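Local coordinates for protein 8-amino-8-demethylriboflavin N,N-dimethyltransferase (PDB 4D7K) that catalyses the S-adenosylmethionine-dependent double methylation of 8-amino-8-demethylriboflavin to the antibiotic roseoflavin, the last two steps of its biosynthesis, at residues A[166-178]-A[330-342]. Numbering follows the deposited sequence.
Sequences FADDFLTSFDFGR and IHPAGDVWAVIEC
His331 meets Phe174 where the short helix 167-171 and the loop after it cover the C-terminal beta-hairpin of the class I methyltransferase sheet. The hairpin pairs strands 325-333 and 337-344; the second runs antiparallel to 280-285, as is usual in this Rossmann-like fold. The two rings form a tilted edge-to-face pair, with the edge of Phe174 turned to the face of His331 and planes at 63°. Ser173 sits next along: its CB lies 3.3 Å from Pro332 O, and its OG packs against Ala333 CA. The methyl of Ala333 touches both Asp169 O and Phe170 CD1. At the turn, Gly334 CA passes beside the Asp169 carboxylate, and a water links Asp169 OD2 to Asp335 N. Val336 adds a methyl beside Phe166. Trp337 then presents its indole edge to the face of Phe166, with NE1 over the ring centre and 3.4 Å from Phe166 CD2. Its CB packs on the tip of Phe170, 3.5 Å from Phe170 CZ. Val339 divides its branches. CG2 meets the edge of Phe170, and CG1, anti to the backbone N (chi1 176°), makes a CH-pi contact over the face of Phe174. Glu341 closes the row with an extended chain that carries its carboxylate past the edge of Phe174. OE1 accepts a bond from His331 NE2, tilted 23° from the imidazole plane, which helps hold that ring's face against the Phe174 edge. OE2 forms a salt bridge with Arg280 of strand 280-285. Arg178 is its second arginine, reaching in from the opposite direction to Glu341, with NH2 2.7 Å from Glu341 OE2 in a salt bridge.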
loop_
_atom_site.group_PDB
_atom_site.type_symbol
_atom_site.label_atom_id
_atom_site.label_comp_id
_atom_site.label_asym_id
_atom_site.label_seq_id
_atom_site.Cartn_x
_atom_site.Cartn_y
_atom_site.Cartn_z
ATOM N N PHE A 166 -14.503 11.461 -8.748
ATOM C CA PHE A 166 -14.198 11.774 -10.142
ATOM C C PHE A 166 -15.287 12.597 -10.825
ATOM O O PHE A 166 -15.231 12.818 -12.036
ATOM C CB PHE A 166 -13.973 10.488 -10.945
ATOM C CG PHE A 166 -12.662 9.813 -10.664
ATOM C CD1 PHE A 166 -11.469 10.383 -11.083
ATOM C CD2 PHE A 166 -12.622 8.597 -10.001
ATOM C CE1 PHE A 166 -10.259 9.759 -10.832
ATOM C CE2 PHE A 166 -11.418 7.967 -9.749
ATOM C CZ PHE A 166 -10.234 8.548 -10.165
ATOM N N ALA A 167 -16.271 13.050 -10.053
ATOM C CA ALA A 167 -17.425 13.754 -10.614
ATOM C C ALA A 167 -17.030 15.005 -11.404
ATOM O O ALA A 167 -17.435 15.172 -12.556
ATOM C CB ALA A 167 -18.409 14.121 -9.509
ATOM N N ASP A 168 -16.238 15.877 -10.791
ATOM C CA ASP A 168 -15.839 17.119 -11.446
ATOM C C ASP A 168 -15.046 16.869 -12.729
ATOM O O ASP A 168 -15.165 17.626 -13.692
ATOM C CB ASP A 168 -15.025 17.989 -10.489
ATOM C CG ASP A 168 -15.852 18.503 -9.328
ATOM O OD1 ASP A 168 -17.079 18.660 -9.498
ATOM O OD2 ASP A 168 -15.277 18.749 -8.247
ATOM N N ASP A 169 -14.252 15.802 -12.740
ATOM C CA ASP A 169 -13.422 15.468 -13.894
ATOM C C ASP A 169 -14.245 15.301 -15.172
ATOM O O ASP A 169 -13.783 15.640 -16.259
ATOM C CB ASP A 169 -12.614 14.195 -13.624
ATOM C CG ASP A 169 -11.390 14.451 -12.759
ATOM O OD1 ASP A 169 -10.938 15.613 -12.693
ATOM O OD2 ASP A 169 -10.872 13.493 -12.150
ATOM N N PHE A 170 -15.463 14.784 -15.041
ATOM C CA PHE A 170 -16.351 14.654 -16.190
ATOM C C PHE A 170 -17.004 15.984 -16.530
ATOM O O PHE A 170 -17.002 16.408 -17.685
ATOM C CB PHE A 170 -17.431 13.598 -15.934
ATOM C CG PHE A 170 -16.917 12.190 -15.962
ATOM C CD1 PHE A 170 -16.538 11.601 -17.156
ATOM C CD2 PHE A 170 -16.808 11.454 -14.793
ATOM C CE1 PHE A 170 -16.059 10.306 -17.183
ATOM C CE2 PHE A 170 -16.331 10.158 -14.815
ATOM C CZ PHE A 170 -15.959 9.583 -16.009
ATOM N N LEU A 171 -17.552 16.642 -15.514
ATOM C CA LEU A 171 -18.369 17.835 -15.718
ATOM C C LEU A 171 -17.573 19.049 -16.184
ATOM O O LEU A 171 -18.155 20.045 -16.609
ATOM C CB LEU A 171 -19.124 18.180 -14.433
ATOM C CG LEU A 171 -20.157 17.140 -14.004
ATOM C CD1 LEU A 171 -20.875 17.570 -12.729
ATOM C CD2 LEU A 171 -21.145 16.892 -15.135
ATOM N N THR A 172 -16.249 18.968 -16.109
ATOM C CA THR A 172 -15.409 20.079 -16.537
ATOM C C THR A 172 -14.642 19.767 -17.815
ATOM O O THR A 172 -13.944 20.625 -18.344
ATOM C CB THR A 172 -14.395 20.478 -15.448
ATOM O OG1 THR A 172 -13.489 19.392 -15.216
ATOM C CG2 THR A 172 -15.113 20.837 -14.153
ATOM N N SER A 173 -14.774 18.541 -18.311
ATOM C CA SER A 173 -13.989 18.109 -19.463
ATOM C C SER A 173 -14.843 17.946 -20.718
ATOM O O SER A 173 -14.314 17.830 -21.825
ATOM C CB SER A 173 -13.270 16.798 -19.151
ATOM O OG SER A 173 -12.455 16.931 -17.998
ATOM N N PHE A 174 -16.160 17.928 -20.540
ATOM C CA PHE A 174 -17.079 17.810 -21.666
ATOM C C PHE A 174 -18.237 18.788 -21.509
ATOM O O PHE A 174 -18.620 19.133 -20.393
ATOM C CB PHE A 174 -17.606 16.376 -21.791
ATOM C CG PHE A 174 -18.428 16.139 -23.028
ATOM C CD1 PHE A 174 -17.817 15.983 -24.264
ATOM C CD2 PHE A 174 -19.812 16.073 -22.956
ATOM C CE1 PHE A 174 -18.568 15.767 -25.405
ATOM C CE2 PHE A 174 -20.573 15.858 -24.092
ATOM C CZ PHE A 174 -19.949 15.703 -25.318
ATOM N N ASP A 175 -18.791 19.235 -22.632
ATOM C CA ASP A 175 -19.868 20.218 -22.610
ATOM C C ASP A 175 -21.245 19.556 -22.582
ATOM O O ASP A 175 -21.929 19.473 -23.602
ATOM C CB ASP A 175 -19.756 21.153 -23.818
ATOM C CG ASP A 175 -20.783 22.270 -23.791
ATOM O OD1 ASP A 175 -21.228 22.640 -22.683
ATOM O OD2 ASP A 175 -21.144 22.775 -24.875
ATOM N N PHE A 176 -21.653 19.094 -21.407
ATOM C CA PHE A 176 -22.980 18.509 -21.248
ATOM C C PHE A 176 -24.077 19.555 -21.424
ATOM O O PHE A 176 -25.220 19.218 -21.724
ATOM C CB PHE A 176 -23.110 17.842 -19.883
ATOM C CG PHE A 176 -22.248 16.629 -19.718
ATOM C CD1 PHE A 176 -22.640 15.409 -20.243
ATOM C CD2 PHE A 176 -21.046 16.704 -19.035
ATOM C CE1 PHE A 176 -21.851 14.290 -20.092
ATOM C CE2 PHE A 176 -20.251 15.588 -18.879
ATOM C CZ PHE A 176 -20.653 14.378 -19.408
ATOM N N GLY A 177 -23.715 20.823 -21.253
ATOM C CA GLY A 177 -24.667 21.916 -21.329
ATOM C C GLY A 177 -25.296 22.155 -22.691
ATOM O O GLY A 177 -26.191 22.991 -22.822
ATOM N N ARG A 178 -24.840 21.433 -23.709
ATOM C CA ARG A 178 -25.405 21.598 -25.043
ATOM C C ARG A 178 -26.427 20.507 -25.354
ATOM O O ARG A 178 -26.843 20.344 -26.499
ATOM C CB ARG A 178 -24.299 21.620 -26.108
ATOM C CG ARG A 178 -23.509 20.326 -26.286
ATOM C CD ARG A 178 -22.331 20.562 -27.231
ATOM N NE ARG A 178 -21.652 19.333 -27.636
ATOM C CZ ARG A 178 -21.924 18.664 -28.753
ATOM N NH1 ARG A 178 -22.867 19.101 -29.573
ATOM N NH2 ARG A 178 -21.255 17.556 -29.051
ATOM N N ILE A 330 -12.596 11.374 -28.562
ATOM C CA ILE A 330 -12.444 10.809 -27.227
ATOM C C ILE A 330 -11.816 11.854 -26.310
ATOM O O ILE A 330 -10.600 12.055 -26.318
ATOM C CB ILE A 330 -11.587 9.532 -27.245
ATOM C CG1 ILE A 330 -12.215 8.493 -28.179
ATOM C CG2 ILE A 330 -11.422 8.977 -25.837
ATOM C CD1 ILE A 330 -11.478 7.172 -28.218
ATOM N N HIS A 331 -12.657 12.529 -25.534
ATOM C CA HIS A 331 -12.206 13.645 -24.711
ATOM C C HIS A 331 -11.716 13.168 -23.355
ATOM O O HIS A 331 -12.450 12.501 -22.629
ATOM C CB HIS A 331 -13.330 14.663 -24.527
ATOM C CG HIS A 331 -14.055 15.000 -25.790
ATOM N ND1 HIS A 331 -13.786 16.138 -26.523
ATOM C CD2 HIS A 331 -15.043 14.354 -26.452
ATOM C CE1 HIS A 331 -14.577 16.176 -27.580
ATOM N NE2 HIS A 331 -15.350 15.103 -27.561
ATOM N N PRO A 332 -10.469 13.513 -23.009
ATOM C CA PRO A 332 -9.884 13.161 -21.711
ATOM C C PRO A 332 -10.647 13.795 -20.548
ATOM O O PRO A 332 -10.896 15.001 -20.564
ATOM C CB PRO A 332 -8.460 13.726 -21.796
ATOM C CG PRO A 332 -8.200 13.913 -23.255
ATOM C CD PRO A 332 -9.522 14.247 -23.861
ATOM N N ALA A 333 -11.012 12.983 -19.563
ATOM C CA ALA A 333 -11.697 13.469 -18.370
ATOM C C ALA A 333 -10.844 13.176 -17.144
ATOM O O ALA A 333 -11.144 12.268 -16.369
ATOM C CB ALA A 333 -13.077 12.828 -18.239
ATOM N N GLY A 334 -9.772 13.944 -16.980
ATOM C CA GLY A 334 -8.797 13.668 -15.942
ATOM C C GLY A 334 -7.755 12.685 -16.445
ATOM O O GLY A 334 -7.577 12.522 -17.651
ATOM N N ASP A 335 -7.079 12.007 -15.524
ATOM C CA ASP A 335 -5.965 11.149 -15.898
ATOM C C ASP A 335 -6.353 9.681 -16.009
ATOM O O ASP A 335 -5.495 8.813 -16.179
ATOM C CB ASP A 335 -4.827 11.311 -14.894
ATOM C CG ASP A 335 -4.198 12.688 -14.947
ATOM O OD1 ASP A 335 -4.180 13.294 -16.044
ATOM O OD2 ASP A 335 -3.725 13.165 -13.896
ATOM N N VAL A 336 -7.646 9.396 -15.915
ATOM C CA VAL A 336 -8.110 8.025 -16.037
ATOM C C VAL A 336 -9.185 7.893 -17.096
ATOM O O VAL A 336 -9.013 7.203 -18.102
ATOM C CB VAL A 336 -8.675 7.494 -14.716
ATOM C CG1 VAL A 336 -9.163 6.065 -14.896
ATOM C CG2 VAL A 336 -7.631 7.577 -13.624
ATOM N N TRP A 337 -10.298 8.571 -16.853
ATOM C CA TRP A 337 -11.500 8.381 -17.641
ATOM C C TRP A 337 -11.540 9.285 -18.861
ATOM O O TRP A 337 -10.760 10.229 -18.986
ATOM C CB TRP A 337 -12.733 8.622 -16.769
ATOM C CG TRP A 337 -12.654 7.924 -15.450
ATOM C CD1 TRP A 337 -12.501 8.503 -14.225
ATOM C CD2 TRP A 337 -12.706 6.510 -15.222
ATOM N NE1 TRP A 337 -12.462 7.539 -13.247
ATOM C CE2 TRP A 337 -12.584 6.304 -13.833
ATOM C CE3 TRP A 337 -12.847 5.395 -16.057
ATOM C CZ2 TRP A 337 -12.595 5.034 -13.259
ATOM C CZ3 TRP A 337 -12.857 4.132 -15.486
ATOM C CH2 TRP A 337 -12.734 3.962 -14.100
ATOM N N ALA A 338 -12.459 8.978 -19.765
ATOM C CA ALA A 338 -12.627 9.756 -20.976
ATOM C C ALA A 338 -14.085 9.743 -21.403
ATOM O O ALA A 338 -14.828 8.818 -21.075
ATOM C CB ALA A 338 -11.742 9.209 -22.085
ATOM N N VAL A 339 -14.497 10.775 -22.126
ATOM C CA VAL A 339 -15.826 10.780 -22.709
ATOM C C VAL A 339 -15.735 10.483 -24.198
ATOM O O VAL A 339 -15.230 11.295 -24.973
ATOM C CB VAL A 339 -16.543 12.118 -22.490
ATOM C CG1 VAL A 339 -17.885 12.119 -23.206
ATOM C CG2 VAL A 339 -16.733 12.369 -21.009
ATOM N N ILE A 340 -16.204 9.302 -24.587
ATOM C CA ILE A 340 -16.247 8.924 -25.991
ATOM C C ILE A 340 -17.501 9.501 -26.628
ATOM O O ILE A 340 -18.601 9.031 -26.369
ATOM C CB ILE A 340 -16.234 7.393 -26.177
ATOM C CG1 ILE A 340 -15.040 6.773 -25.450
ATOM C CG2 ILE A 340 -16.202 7.032 -27.658
ATOM C CD1 ILE A 340 -14.967 5.258 -25.571
ATOM N N GLU A 341 -17.336 10.530 -27.448
ATOM C CA GLU A 341 -18.479 11.149 -28.106
ATOM C C GLU A 341 -18.782 10.445 -29.424
ATOM O O GLU A 341 -17.949 10.428 -30.331
ATOM C CB GLU A 341 -18.223 12.638 -28.339
ATOM C CG GLU A 341 -19.411 13.380 -28.912
ATOM C CD GLU A 341 -19.069 14.799 -29.317
ATOM O OE1 GLU A 341 -17.983 15.280 -28.933
ATOM O OE2 GLU A 341 -19.883 15.431 -30.022
ATOM N N CYS A 342 -19.975 9.865 -29.525
ATOM C CA CYS A 342 -20.357 9.096 -30.710
ATOM C C CYS A 342 -21.549 9.706 -31.433
ATOM O O CYS A 342 -22.481 10.210 -30.807
ATOM C CB CYS A 342 -20.682 7.650 -30.330
ATOM S SG CYS A 342 -19.362 6.792 -29.463
HETATM O O HOH W 1 -8.017 12.561 -12.800
#